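Local coordinates for beta-galactosidase (Bacillus circulans subsp. alkalophilus, PDB 3TTY), which probably hydrolyses terminal beta-galactose residues from beta-galactosides, acting as a TIM-barrel glycoside hydrolase whose active-site pocket binds galactose, at residues A[272-276]-A[290-294]; A[283-289]-A[427-432]; A[335-340]-A[618-622]. One frame throughout, in Å; residues are numbered along the deposited sequence.

Interaction 1: A[272-276]-A[290-294]; sequences VSWDN and AHNLM. With GLA (alpha-D-galactopyranose), chain H.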
ATOM      1  N   VAL A 272      18.518 -10.971 -31.078  1.00 18.62           N
ATOM      2  CA  VAL A 272      17.637 -10.565 -30.003  1.00 17.71           C
ATOM      3  C   VAL A 272      16.260 -11.162 -30.249  1.00 20.71           C
ATOM      4  O   VAL A 272      15.882 -11.407 -31.386  1.00 20.33           O
ATOM      5  CB  VAL A 272      17.538  -9.036 -29.932  1.00 19.07           C
ATOM      6  CG1 VAL A 272      16.397  -8.602 -29.015  1.00 16.57           C
ATOM      7  CG2 VAL A 272      18.878  -8.443 -29.484  1.00 14.76           C
ATOM      8  N   SER A 273      15.532 -11.445 -29.177  1.00 18.87           N
ATOM      9  CA  SER A 273      14.137 -11.824 -29.293  1.00 15.64           C
ATOM     10  C   SER A 273      13.443 -11.225 -28.093  1.00 19.53           C
ATOM     11  O   SER A 273      14.093 -10.956 -27.073  1.00 19.91           O
ATOM     12  CB  SER A 273      13.970 -13.342 -29.321  1.00 18.59           C
ATOM     13  OG  SER A 273      14.230 -13.922 -28.056  1.00 16.37           O
ATOM     14  N   TRP A 274      12.144 -10.973 -28.206  1.00 20.17           N
ATOM     15  CA  TRP A 274      11.433 -10.344 -27.097  1.00 17.67           C
ATOM     16  C   TRP A 274       9.946 -10.621 -27.106  1.00 19.37           C
ATOM     17  O   TRP A 274       9.401 -11.156 -28.073  1.00 20.04           O
ATOM     18  CB  TRP A 274      11.747  -8.838 -27.013  1.00 16.41           C
ATOM     19  CG  TRP A 274      10.830  -7.877 -27.729  1.00 16.14           C
ATOM     20  CD1 TRP A 274      10.720  -7.679 -29.085  1.00 19.61           C
ATOM     21  CD2 TRP A 274       9.950  -6.923 -27.115  1.00 16.96           C
ATOM     22  NE1 TRP A 274       9.806  -6.677 -29.347  1.00 18.25           N
ATOM     23  CE2 TRP A 274       9.320  -6.198 -28.156  1.00 15.29           C
ATOM     24  CE3 TRP A 274       9.626  -6.617 -25.787  1.00 16.87           C
ATOM     25  CZ2 TRP A 274       8.389  -5.190 -27.908  1.00 16.92           C
ATOM     26  CZ3 TRP A 274       8.694  -5.613 -25.540  1.00 16.13           C
ATOM     27  CH2 TRP A 274       8.084  -4.917 -26.597  1.00 16.81           C
ATOM     28  N   ASP A 275       9.305 -10.250 -26.006  1.00 21.48           N
ATOM     29  CA  ASP A 275       7.928 -10.618 -25.741  1.00 19.92           C
ATOM     30  C   ASP A 275       7.100  -9.346 -25.566  1.00 19.41           C
ATOM     31  O   ASP A 275       7.225  -8.641 -24.570  1.00 18.18           O
ATOM     32  CB  ASP A 275       7.862 -11.508 -24.488  1.00 18.96           C
ATOM     33  CG  ASP A 275       8.809 -12.730 -24.569  1.00 21.50           C
ATOM     34  OD1 ASP A 275       9.119 -13.197 -25.687  1.00 18.47           O
ATOM     35  OD2 ASP A 275       9.241 -13.234 -23.508  1.00 18.00           O
ATOM     36  N   ASN A 276       6.251  -9.060 -26.548  1.00 22.42           N
ATOM     37  CA  ASN A 276       5.510  -7.799 -26.583  1.00 21.38           C
ATOM     38  C   ASN A 276       4.051  -7.936 -26.156  1.00 23.61           C
ATOM     39  O   ASN A 276       3.230  -8.538 -26.867  1.00 17.98           O
ATOM     40  CB  ASN A 276       5.596  -7.176 -27.977  1.00 18.46           C
ATOM     41  CG  ASN A 276       4.772  -5.920 -28.100  1.00 20.69           C
ATOM     42  OD1 ASN A 276       4.178  -5.646 -29.149  1.00 24.93           O
ATOM     43  ND2 ASN A 276       4.714  -5.150 -27.028  1.00 18.31           N
ATOM     44  N   ALA A 290       9.691   0.391 -27.856  1.00 18.71           N
ATOM     45  CA  ALA A 290      10.229  -0.883 -27.360  1.00 20.03           C
ATOM     46  C   ALA A 290      10.768  -1.818 -28.467  1.00 19.64           C
ATOM     47  O   ALA A 290      11.856  -2.385 -28.330  1.00 17.59           O
ATOM     48  CB  ALA A 290       9.202  -1.607 -26.468  1.00 16.79           C
ATOM     49  N   HIS A 291      10.014  -1.986 -29.553  1.00 17.85           N
ATOM     50  CA  HIS A 291      10.512  -2.769 -30.677  1.00 17.28           C
ATOM     51  C   HIS A 291      11.797  -2.110 -31.149  1.00 18.50           C
ATOM     52  O   HIS A 291      12.796  -2.777 -31.441  1.00 19.01           O
ATOM     53  CB  HIS A 291       9.528  -2.773 -31.854  1.00 16.93           C
ATOM     54  CG  HIS A 291       8.232  -3.482 -31.594  1.00 18.76           C
ATOM     55  ND1 HIS A 291       8.158  -4.824 -31.294  1.00 14.64           N
ATOM     56  CD2 HIS A 291       6.952  -3.039 -31.651  1.00 18.93           C
ATOM     57  CE1 HIS A 291       6.891  -5.172 -31.148  1.00 16.56           C
ATOM     58  NE2 HIS A 291       6.141  -4.105 -31.362  1.00 18.25           N
ATOM     59  N   ASN A 292      11.743  -0.783 -31.250  1.00 18.34           N
ATOM     60  CA  ASN A 292      12.880   0.010 -31.692  1.00 17.79           C
ATOM     61  C   ASN A 292      14.115  -0.289 -30.849  1.00 17.72           C
ATOM     62  O   ASN A 292      15.180  -0.594 -31.378  1.00 17.35           O
ATOM     63  CB  ASN A 292      12.539   1.496 -31.614  1.00 18.63           C
ATOM     64  CG  ASN A 292      13.401   2.346 -32.530  1.00 21.65           C
ATOM     65  OD1 ASN A 292      14.627   2.183 -32.593  1.00 19.68           O
ATOM     66  ND2 ASN A 292      12.762   3.261 -33.246  1.00 18.52           N
ATOM     67  N   LEU A 293      13.959  -0.225 -29.532  1.00 16.38           N
ATOM     68  CA  LEU A 293      15.063  -0.505 -28.629  1.00 15.78           C
ATOM     69  C   LEU A 293      15.605  -1.908 -28.853  1.00 16.83           C
ATOM     70  O   LEU A 293      16.796  -2.154 -28.701  1.00 22.22           O
ATOM     71  CB  LEU A 293      14.615  -0.349 -27.172  1.00 16.82           C
ATOM     72  CG  LEU A 293      15.682  -0.635 -26.118  1.00 17.20           C
ATOM     73  CD1 LEU A 293      16.809   0.403 -26.204  1.00 19.66           C
ATOM     74  CD2 LEU A 293      15.067  -0.638 -24.739  1.00 17.71           C
ATOM     75  N   MET A 294      14.736  -2.845 -29.211  1.00 17.51           N
ATOM     76  CA  MET A 294      15.189  -4.220 -29.365  1.00 16.98           C
ATOM     77  C   MET A 294      16.062  -4.338 -30.606  1.00 19.37           C
ATOM     78  O   MET A 294      16.996  -5.147 -30.667  1.00 21.37           O
ATOM     79  CB  MET A 294      14.007  -5.190 -29.437  1.00 20.15           C
ATOM     80  CG  MET A 294      13.156  -5.277 -28.172  1.00 15.74           C
ATOM     81  SD  MET A 294      13.996  -5.919 -26.718  1.00 15.74           S
ATOM     82  CE  MET A 294      14.559  -4.397 -25.949  1.00 12.79           C
TER
HETATM   83  C1  GLA H 677       5.950 -14.211 -20.888  1.00 24.02           C
HETATM   84  C2  GLA H 677       6.461 -15.671 -20.807  1.00 19.21           C
HETATM   85  C3  GLA H 677       5.471 -16.688 -21.404  1.00 19.40           C
HETATM   86  C4  GLA H 677       4.096 -16.389 -20.828  1.00 19.50           C
HETATM   87  C5  GLA H 677       3.745 -14.919 -21.079  1.00 21.87           C
HETATM   88  C6  GLA H 677       2.325 -14.664 -20.559  1.00 18.83           C
HETATM   89  O1  GLA H 677       5.926 -13.634 -22.205  1.00 25.40           O
HETATM   90  O2  GLA H 677       7.707 -15.795 -21.473  1.00 19.74           O
HETATM   91  O3  GLA H 677       5.823 -18.041 -21.067  1.00 16.09           O
HETATM   92  O4  GLA H 677       4.187 -16.622 -19.429  1.00 18.67           O
HETATM   93  O5  GLA H 677       4.645 -14.088 -20.338  1.00 21.74           O
HETATM   94  O6  GLA H 677       1.812 -13.442 -21.107  1.00 19.98           O
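W274 NE1 donates a hydrogen bond to H291 ND1 at 3.2 Å. Its N-H to acceptor angle of 141° marks a bent bond, and the two ends meet differently: ND1 lies exactly in the indole plane, whereas NE1 stands tilted away from the imidazole plane. The two side chains cross at about a right angle. H291 ND1 sits at the indole edge, close to NE1, CE2 and CZ2. On the other side of the imidazole, H291 NE2 lies 3.3 Å from N276 OD1.

M294 covers one face of the same indole. Its CG sits above the five-membered ring, 3.5 Å from W274 CG, in a CH-pi contact; the bend at chi2 (-64°) turns SD back toward the base of the ring, 3.7 Å from W274 CB, giving an oblique Met-aromatic contact. N276 CB, two residues on in the chain, lies against the opposite face, toward the rim near CZ2. A290 CB packs on the far end of the indole, 3.5 Å from W274 CH2.

Strand 273-275 is the sixth strand of the TIM barrel, and helix 284-296 is the helix of the beta-alpha-beta unit that leads on to strand 303-307. The short segments run nearly antiparallel, at 159° with 9.7 Å between axes, as expected for a strand and its return helix. W274 fills that interval, with F303 meeting its ring from the next strand. V272 adds a looser contact, CG1 lying 3.9 Å from M294 O.

D275, next to W274 on the strand, belongs to the galactose pocket, its OD2 3.6 Å from O1 of the bound sugar.

Interaction 2: A[283-289]-A[427-432]; sequences PFSFTAM and VHKYYD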
ATOM      1  N   PRO A 283       0.470   3.423 -24.647  1.00 21.43           N
ATOM      2  CA  PRO A 283       0.666   4.283 -25.823  1.00 24.62           C
ATOM      3  C   PRO A 283       1.282   3.531 -27.006  1.00 23.50           C
ATOM      4  O   PRO A 283       2.309   2.855 -26.863  1.00 25.02           O
ATOM      5  CB  PRO A 283       1.626   5.359 -25.312  1.00 21.75           C
ATOM      6  CG  PRO A 283       1.394   5.397 -23.839  1.00 23.14           C
ATOM      7  CD  PRO A 283       1.085   3.984 -23.435  1.00 25.25           C
ATOM      8  N   PHE A 284       0.663   3.654 -28.174  1.00 20.75           N
ATOM      9  CA  PHE A 284       1.153   2.949 -29.363  1.00 23.49           C
ATOM     10  C   PHE A 284       2.601   3.333 -29.695  1.00 25.97           C
ATOM     11  O   PHE A 284       3.378   2.491 -30.162  1.00 26.88           O
ATOM     12  CB  PHE A 284       0.220   3.179 -30.562  1.00 21.40           C
ATOM     13  CG  PHE A 284      -1.247   3.026 -30.221  1.00 29.27           C
ATOM     14  CD1 PHE A 284      -2.187   3.920 -30.715  1.00 22.26           C
ATOM     15  CD2 PHE A 284      -1.682   1.989 -29.394  1.00 22.88           C
ATOM     16  CE1 PHE A 284      -3.529   3.779 -30.402  1.00 24.92           C
ATOM     17  CE2 PHE A 284      -3.028   1.844 -29.068  1.00 24.28           C
ATOM     18  CZ  PHE A 284      -3.951   2.737 -29.574  1.00 27.91           C
ATOM     19  N   SER A 285       2.960   4.592 -29.439  1.00 22.65           N
ATOM     20  CA  SER A 285       4.320   5.069 -29.697  1.00 21.95           C
ATOM     21  C   SER A 285       5.306   4.454 -28.702  1.00 24.36           C
ATOM     22  O   SER A 285       6.500   4.329 -28.991  1.00 21.73           O
ATOM     23  CB  SER A 285       4.385   6.596 -29.631  1.00 20.10           C
ATOM     24  OG  SER A 285       4.020   7.072 -28.347  1.00 17.88           O
ATOM     25  N   PHE A 286       4.801   4.064 -27.536  1.00 22.16           N
ATOM     26  CA  PHE A 286       5.636   3.364 -26.580  1.00 21.52           C
ATOM     27  C   PHE A 286       5.990   1.950 -27.034  1.00 21.42           C
ATOM     28  O   PHE A 286       7.156   1.556 -26.970  1.00 20.48           O
ATOM     29  CB  PHE A 286       5.020   3.314 -25.176  1.00 21.49           C
ATOM     30  CG  PHE A 286       5.896   2.605 -24.184  1.00 24.75           C
ATOM     31  CD1 PHE A 286       6.933   3.278 -23.555  1.00 25.41           C
ATOM     32  CD2 PHE A 286       5.727   1.255 -23.926  1.00 24.41           C
ATOM     33  CE1 PHE A 286       7.771   2.621 -22.662  1.00 26.44           C
ATOM     34  CE2 PHE A 286       6.558   0.593 -23.030  1.00 27.70           C
ATOM     35  CZ  PHE A 286       7.585   1.279 -22.401  1.00 25.56           C
ATOM     36  N   THR A 287       5.011   1.166 -27.478  1.00 21.13           N
ATOM     37  CA  THR A 287       5.381  -0.174 -27.922  1.00 20.04           C
ATOM     38  C   THR A 287       6.274  -0.100 -29.172  1.00 17.35           C
ATOM     39  O   THR A 287       7.154  -0.935 -29.362  1.00 20.02           O
ATOM     40  CB  THR A 287       4.188  -1.207 -28.003  1.00 22.19           C
ATOM     41  OG1 THR A 287       4.047  -1.732 -29.334  1.00 23.44           O
ATOM     42  CG2 THR A 287       2.899  -0.618 -27.529  1.00 16.75           C
ATOM     43  N   ALA A 288       6.101   0.934 -29.987  1.00 18.19           N
ATOM     44  CA  ALA A 288       7.023   1.162 -31.101  1.00 19.36           C
ATOM     45  C   ALA A 288       8.447   1.449 -30.584  1.00 23.93           C
ATOM     46  O   ALA A 288       9.443   0.929 -31.106  1.00 22.85           O
ATOM     47  CB  ALA A 288       6.529   2.316 -31.978  1.00 21.55           C
ATOM     48  N   MET A 289       8.539   2.281 -29.553  1.00 22.26           N
ATOM     49  CA  MET A 289       9.827   2.582 -28.940  1.00 22.41           C
ATOM     50  C   MET A 289      10.493   1.311 -28.388  1.00 21.18           C
ATOM     51  O   MET A 289      11.717   1.164 -28.461  1.00 18.55           O
ATOM     52  CB  MET A 289       9.678   3.654 -27.845  1.00 21.23           C
ATOM     53  CG  MET A 289      11.011   4.237 -27.378  1.00 20.82           C
ATOM     54  SD  MET A 289      10.865   5.457 -26.063  1.00 20.53           S
ATOM     55  CE  MET A 289       9.962   4.524 -24.826  1.00 25.01           C
ATOM     56  N   VAL A 427      12.297   9.907 -21.777  1.00 18.85           N
ATOM     57  CA  VAL A 427      12.846   9.409 -23.035  1.00 18.44           C
ATOM     58  C   VAL A 427      11.719   9.282 -24.068  1.00 21.70           C
ATOM     59  O   VAL A 427      11.877   9.673 -25.225  1.00 19.23           O
ATOM     60  CB  VAL A 427      13.599   8.058 -22.875  1.00 18.73           C
ATOM     61  CG1 VAL A 427      13.933   7.470 -24.241  1.00 20.12           C
ATOM     62  CG2 VAL A 427      14.885   8.237 -22.071  1.00 20.68           C
ATOM     63  N   HIS A 428      10.574   8.760 -23.633  1.00 19.04           N
ATOM     64  CA  HIS A 428       9.415   8.605 -24.504  1.00 19.53           C
ATOM     65  C   HIS A 428       8.821   9.934 -25.004  1.00 21.71           C
ATOM     66  O   HIS A 428       8.330  10.005 -26.128  1.00 24.11           O
ATOM     67  CB  HIS A 428       8.331   7.750 -23.825  1.00 21.79           C
ATOM     68  CG  HIS A 428       7.091   7.580 -24.648  1.00 28.37           C
ATOM     69  ND1 HIS A 428       5.862   8.069 -24.260  1.00 22.88           N
ATOM     70  CD2 HIS A 428       6.893   6.981 -25.852  1.00 20.68           C
ATOM     71  CE1 HIS A 428       4.963   7.784 -25.184  1.00 24.69           C
ATOM     72  NE2 HIS A 428       5.565   7.123 -26.159  1.00 24.79           N
ATOM     73  N   LYS A 429       8.856  10.981 -24.187  1.00 20.69           N
ATOM     74  CA  LYS A 429       8.316  12.272 -24.634  1.00 20.64           C
ATOM     75  C   LYS A 429       9.032  12.722 -25.898  1.00 22.47           C
ATOM     76  O   LYS A 429       8.420  13.310 -26.792  1.00 21.16           O
ATOM     77  CB  LYS A 429       8.435  13.348 -23.556  1.00 18.78           C
ATOM     78  CG  LYS A 429       7.494  13.162 -22.384  1.00 22.39           C
ATOM     79  CD  LYS A 429       7.787  14.172 -21.288  1.00 20.46           C
ATOM     80  CE  LYS A 429       6.773  14.046 -20.166  1.00 20.45           C
ATOM     81  NZ  LYS A 429       7.196  14.781 -18.965  1.00 17.50           N
ATOM     82  N   TYR A 430      10.331  12.441 -25.972  1.00 21.84           N
ATOM     83  CA  TYR A 430      11.119  12.840 -27.134  1.00 22.61           C
ATOM     84  C   TYR A 430      10.873  11.890 -28.296  1.00 23.55           C
ATOM     85  O   TYR A 430      10.762  12.317 -29.447  1.00 25.04           O
ATOM     86  CB  TYR A 430      12.616  12.934 -26.792  1.00 18.28           C
ATOM     87  CG  TYR A 430      12.966  14.237 -26.097  1.00 21.63           C
ATOM     88  CD1 TYR A 430      13.379  15.353 -26.825  1.00 22.63           C
ATOM     89  CD2 TYR A 430      12.839  14.367 -24.725  1.00 17.59           C
ATOM     90  CE1 TYR A 430      13.664  16.556 -26.191  1.00 18.53           C
ATOM     91  CE2 TYR A 430      13.126  15.555 -24.090  1.00 18.22           C
ATOM     92  CZ  TYR A 430      13.544  16.645 -24.821  1.00 21.04           C
ATOM     93  OH  TYR A 430      13.827  17.830 -24.169  1.00 16.47           O
ATOM     94  N   TYR A 431      10.779  10.599 -27.995  1.00 20.72           N
ATOM     95  CA  TYR A 431      10.508   9.608 -29.029  1.00 23.06           C
ATOM     96  C   TYR A 431       9.123   9.815 -29.670  1.00 22.17           C
ATOM     97  O   TYR A 431       8.988   9.755 -30.881  1.00 19.65           O
ATOM     98  CB  TYR A 431      10.638   8.193 -28.477  1.00 20.12           C
ATOM     99  CG  TYR A 431      10.535   7.126 -29.547  1.00 25.88           C
ATOM    100  CD1 TYR A 431      11.665   6.697 -30.238  1.00 25.07           C
ATOM    101  CD2 TYR A 431       9.305   6.553 -29.875  1.00 21.35           C
ATOM    102  CE1 TYR A 431      11.578   5.718 -31.215  1.00 23.24           C
ATOM    103  CE2 TYR A 431       9.212   5.573 -30.850  1.00 20.78           C
ATOM    104  CZ  TYR A 431      10.346   5.165 -31.519  1.00 21.55           C
ATOM    105  OH  TYR A 431      10.258   4.206 -32.491  1.00 22.44           O
ATOM    106  N   ASP A 432       8.117  10.059 -28.835  1.00 22.51           N
ATOM    107  CA  ASP A 432       6.752  10.343 -29.268  1.00 20.67           C
ATOM    108  C   ASP A 432       6.754  11.477 -30.285  1.00 25.39           C
ATOM    109  O   ASP A 432       6.209  11.347 -31.379  1.00 25.99           O
ATOM    110  CB  ASP A 432       5.921  10.749 -28.053  1.00 21.64           C
ATOM    111  CG  ASP A 432       4.425  10.598 -28.271  1.00 28.74           C
ATOM    112  OD1 ASP A 432       4.000   9.621 -28.927  1.00 27.19           O
ATOM    113  OD2 ASP A 432       3.664  11.456 -27.762  1.00 30.80           O
TER
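M289 lies across the ring of Y431, the two side chains running past each other in opposite directions. CG stands over the face, 3.7 Å from the ring centroid, and CB lies 3.6 Å from Y431 CD2. SD, displaced obliquely toward Y431 CB, makes a Met-aromatic contact. The chain is extended as far as SD and then bends at chi3 (56°), which brings CE against the side chain one turn earlier on the same helix as Y431, 3.8 Å from H428 CB.

S285 OG carries the polar part of the contact. It donates to D432 OD1 at 2.6 Å and accepts from H428 NE2 at 2.7 Å, so both hydroxyl functions are used and its rotation is fixed. The hydroxyl lies close to the imidazole plane but approaches D432 from above the carboxylate plane. D432 OD2 has a second partner, K436, through a salt bridge; the chain of bonds is consistent with a negative D432 polarising the serine and histidine.

Helix 284-296, on the outside of the TIM barrel, here meets helix 423-435 of the region assigned to the trimerisation domain. Their short segments cross at 100°, close to perpendicular, with the axes 9.8 Å apart. F286 closes one flank: its ring edge points toward the H428 face, planes at 74° and centroids 5.9 Å apart, an edge-to-face pair.

The hydroxyl of Y431 bonds to N292 ND2, one turn further along the barrel helix. Replacing the tyrosine with an alanine here is likely to leave M289 without the ring face under its CG, free its thioether to turn, and leave N292 ND2 without that acceptor. P283, at the N-cap position of the barrel helix, reaches H428 at the border of the contact, CB lying 4.1 Å from CE1.

Interaction 3: A[335-340]-A[618-622]; sequences VAHGAD and EVAER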
ATOM      1  N   VAL A 335       7.144  -5.884 -37.086  1.00 20.26           N
ATOM      2  CA  VAL A 335       7.926  -6.076 -38.298  1.00 17.58           C
ATOM      3  C   VAL A 335       8.500  -4.747 -38.786  1.00 21.38           C
ATOM      4  O   VAL A 335       9.664  -4.666 -39.184  1.00 22.28           O
ATOM      5  CB  VAL A 335       7.083  -6.720 -39.416  1.00 23.13           C
ATOM      6  CG1 VAL A 335       7.918  -6.872 -40.691  1.00 15.17           C
ATOM      7  CG2 VAL A 335       6.525  -8.065 -38.948  1.00 14.40           C
ATOM      8  N   ALA A 336       7.668  -3.710 -38.735  1.00 23.35           N
ATOM      9  CA  ALA A 336       8.039  -2.360 -39.145  1.00 19.64           C
ATOM     10  C   ALA A 336       9.282  -1.861 -38.404  1.00 25.57           C
ATOM     11  O   ALA A 336      10.028  -1.025 -38.917  1.00 23.78           O
ATOM     12  CB  ALA A 336       6.874  -1.414 -38.891  1.00 19.57           C
ATOM     13  N   HIS A 337       9.500  -2.365 -37.192  1.00 22.97           N
ATOM     14  CA  HIS A 337      10.616  -1.888 -36.387  1.00 18.05           C
ATOM     15  C   HIS A 337      11.798  -2.837 -36.315  1.00 18.41           C
ATOM     16  O   HIS A 337      12.751  -2.576 -35.592  1.00 19.18           O
ATOM     17  CB  HIS A 337      10.149  -1.437 -35.005  1.00 17.77           C
ATOM     18  CG  HIS A 337       9.259  -0.236 -35.055  1.00 20.22           C
ATOM     19  ND1 HIS A 337       9.740   1.032 -35.300  1.00 21.90           N
ATOM     20  CD2 HIS A 337       7.917  -0.115 -34.946  1.00 17.66           C
ATOM     21  CE1 HIS A 337       8.734   1.887 -35.313  1.00 19.32           C
ATOM     22  NE2 HIS A 337       7.618   1.218 -35.097  1.00 18.62           N
ATOM     23  N   GLY A 338      11.764  -3.907 -37.104  1.00 21.18           N
ATOM     24  CA  GLY A 338      12.928  -4.763 -37.241  1.00 17.69           C
ATOM     25  C   GLY A 338      12.675  -6.236 -36.999  1.00 19.81           C
ATOM     26  O   GLY A 338      13.581  -7.048 -37.123  1.00 24.99           O
ATOM     27  N   ALA A 339      11.446  -6.593 -36.654  1.00 22.07           N
ATOM     28  CA  ALA A 339      11.124  -7.993 -36.376  1.00 20.66           C
ATOM     29  C   ALA A 339      11.074  -8.828 -37.654  1.00 18.59           C
ATOM     30  O   ALA A 339      10.417  -8.453 -38.618  1.00 18.35           O
ATOM     31  CB  ALA A 339       9.797  -8.096 -35.616  1.00 18.59           C
ATOM     32  N   ASP A 340      11.774  -9.957 -37.659  1.00 21.58           N
ATOM     33  CA  ASP A 340      11.776 -10.861 -38.808  1.00 20.59           C
ATOM     34  C   ASP A 340      11.063 -12.169 -38.485  1.00 17.76           C
ATOM     35  O   ASP A 340      11.186 -13.158 -39.208  1.00 19.51           O
ATOM     36  CB  ASP A 340      13.203 -11.131 -39.301  1.00 24.17           C
ATOM     37  CG  ASP A 340      13.693 -10.073 -40.280  1.00 23.42           C
ATOM     38  OD1 ASP A 340      12.947  -9.101 -40.515  1.00 25.61           O
ATOM     39  OD2 ASP A 340      14.825 -10.215 -40.805  1.00 23.61           O
ATOM     40  N   GLU A 618       0.805   5.669 -38.110  1.00 23.64           N
ATOM     41  CA  GLU A 618       2.234   5.547 -37.927  1.00 23.70           C
ATOM     42  C   GLU A 618       2.930   5.144 -39.218  1.00 24.80           C
ATOM     43  O   GLU A 618       2.479   4.243 -39.933  1.00 22.24           O
ATOM     44  CB  GLU A 618       2.522   4.532 -36.827  1.00 22.30           C
ATOM     45  CG  GLU A 618       3.984   4.163 -36.689  1.00 22.76           C
ATOM     46  CD  GLU A 618       4.186   3.058 -35.681  1.00 22.91           C
ATOM     47  OE1 GLU A 618       3.178   2.581 -35.117  1.00 23.18           O
ATOM     48  OE2 GLU A 618       5.345   2.655 -35.471  1.00 23.72           O
ATOM     49  N   VAL A 619       4.029   5.820 -39.523  1.00 21.20           N
ATOM     50  CA  VAL A 619       4.846   5.405 -40.645  1.00 22.32           C
ATOM     51  C   VAL A 619       6.288   5.127 -40.220  1.00 23.06           C
ATOM     52  O   VAL A 619       6.910   5.940 -39.541  1.00 21.47           O
ATOM     53  CB  VAL A 619       4.825   6.447 -41.770  1.00 21.57           C
ATOM     54  CG1 VAL A 619       5.579   5.918 -42.979  1.00 20.47           C
ATOM     55  CG2 VAL A 619       3.389   6.800 -42.135  1.00 24.11           C
ATOM     56  N   ALA A 620       6.814   3.979 -40.629  1.00 20.12           N
ATOM     57  CA  ALA A 620       8.190   3.629 -40.319  1.00 19.72           C
ATOM     58  C   ALA A 620       8.814   2.932 -41.513  1.00 25.41           C
ATOM     59  O   ALA A 620       8.111   2.357 -42.341  1.00 24.35           O
ATOM     60  CB  ALA A 620       8.251   2.744 -39.082  1.00 22.91           C
ATOM     61  N   GLU A 621      10.139   2.964 -41.595  1.00 23.81           N
ATOM     62  CA  GLU A 621      10.815   2.506 -42.791  1.00 25.78           C
ATOM     63  C   GLU A 621      11.869   1.451 -42.507  1.00 26.63           C
ATOM     64  O   GLU A 621      12.649   1.577 -41.566  1.00 29.50           O
ATOM     65  CB  GLU A 621      11.470   3.690 -43.521  1.00 23.96           C
ATOM     66  CG  GLU A 621      12.209   3.284 -44.807  1.00 24.33           C
ATOM     67  CD  GLU A 621      13.148   4.372 -45.331  1.00 31.73           C
ATOM     68  OE1 GLU A 621      14.003   4.843 -44.550  1.00 29.28           O
ATOM     69  OE2 GLU A 621      13.026   4.763 -46.516  1.00 28.53           O
ATOM     70  N   ARG A 622      11.882   0.411 -43.331  1.00 25.28           N
ATOM     71  CA  ARG A 622      13.006  -0.509 -43.394  1.00 24.74           C
ATOM     72  C   ARG A 622      13.520  -0.528 -44.831  1.00 29.12           C
ATOM     73  O   ARG A 622      12.741  -0.443 -45.780  1.00 26.29           O
ATOM     74  CB  ARG A 622      12.601  -1.916 -42.938  1.00 25.55           C
ATOM     75  CG  ARG A 622      12.212  -2.022 -41.466  1.00 22.62           C
ATOM     76  CD  ARG A 622      11.759  -3.438 -41.088  1.00 19.67           C
ATOM     77  NE  ARG A 622      12.858  -4.399 -41.088  1.00 20.43           N
ATOM     78  CZ  ARG A 622      12.742  -5.691 -40.792  1.00 21.46           C
ATOM     79  NH1 ARG A 622      11.570  -6.209 -40.458  1.00 24.37           N
ATOM     80  NH2 ARG A 622      13.805  -6.475 -40.846  1.00 22.00           N
TER
HETATM   81  O   HOH W   1      11.823   1.194 -38.726  1.00 21.25           O
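R622 NH2 forms a salt bridge to D340 OD1 at 2.8 Å, on the syn side but tilted out of the carboxylate plane, with OD1 near the guanidinium plane; an N-H to acceptor angle of 158° makes this bond fairly straight. NH1 adds a weak bond to the same OD1, and donates to two backbone carbonyls, V335 O at 2.8 Å and A339 O at 3.1 Å, the latter from well above its carbonyl plane. A bend at chi3 (70°) swings the guanidinium round the end of helix 326-336 to reach all three acceptors.

A second polar pair lies further along. H337 NE2 donates to E618 OE2 at 2.7 Å, with the oxygen close to the imidazole plane. E618 OE1 is held in turn by Q333 and H635, which would restrain the carboxylate against rotation.

The helix ends in a Schellman motif, with G338 at C-prime: its N bonds to V335 O, which therefore accepts from both G338 and R622. G338 CA lies 3.6 Å above the centre of the guanidinium. At its positive phi (128°) a CB would jam against the carbonyl O of H337. One water donates to A336 O and to E621 O, bridging the two backbones. A620 CB packs on the same turn, 3.9 Å from H337 CE1.

Strand 617-624, an edge strand of its sheet within this chain, thus lies against the turn leading from helix 326-336 into strand 339-344, the last strand of the barrel. F631 and M633 of the adjacent strand 627-634 pack on A336, and helix 284-296 touches H337 through A288 and H291.

In the fold
From the N terminus, interaction 1 closes first, a short loop that folds helix 284-296 back on strand 273-275 within one beta-alpha-beta unit. Interaction 2 opens inside that loop, at 283-289, and closes only at 427-432, so it crosses interaction 1 and ties the same barrel helix to the trimerisation-domain region. Interaction 3 starts at 335-340, after interaction 1 has closed, and ends at 618-622; it is in series with interaction 1 but crosses interaction 2, joining the turn before the last barrel strand to the C-terminal sheet. The three converge around helix 284-296, which interactions 1 and 2 share and which interaction 3 adjoins through the turn at 337.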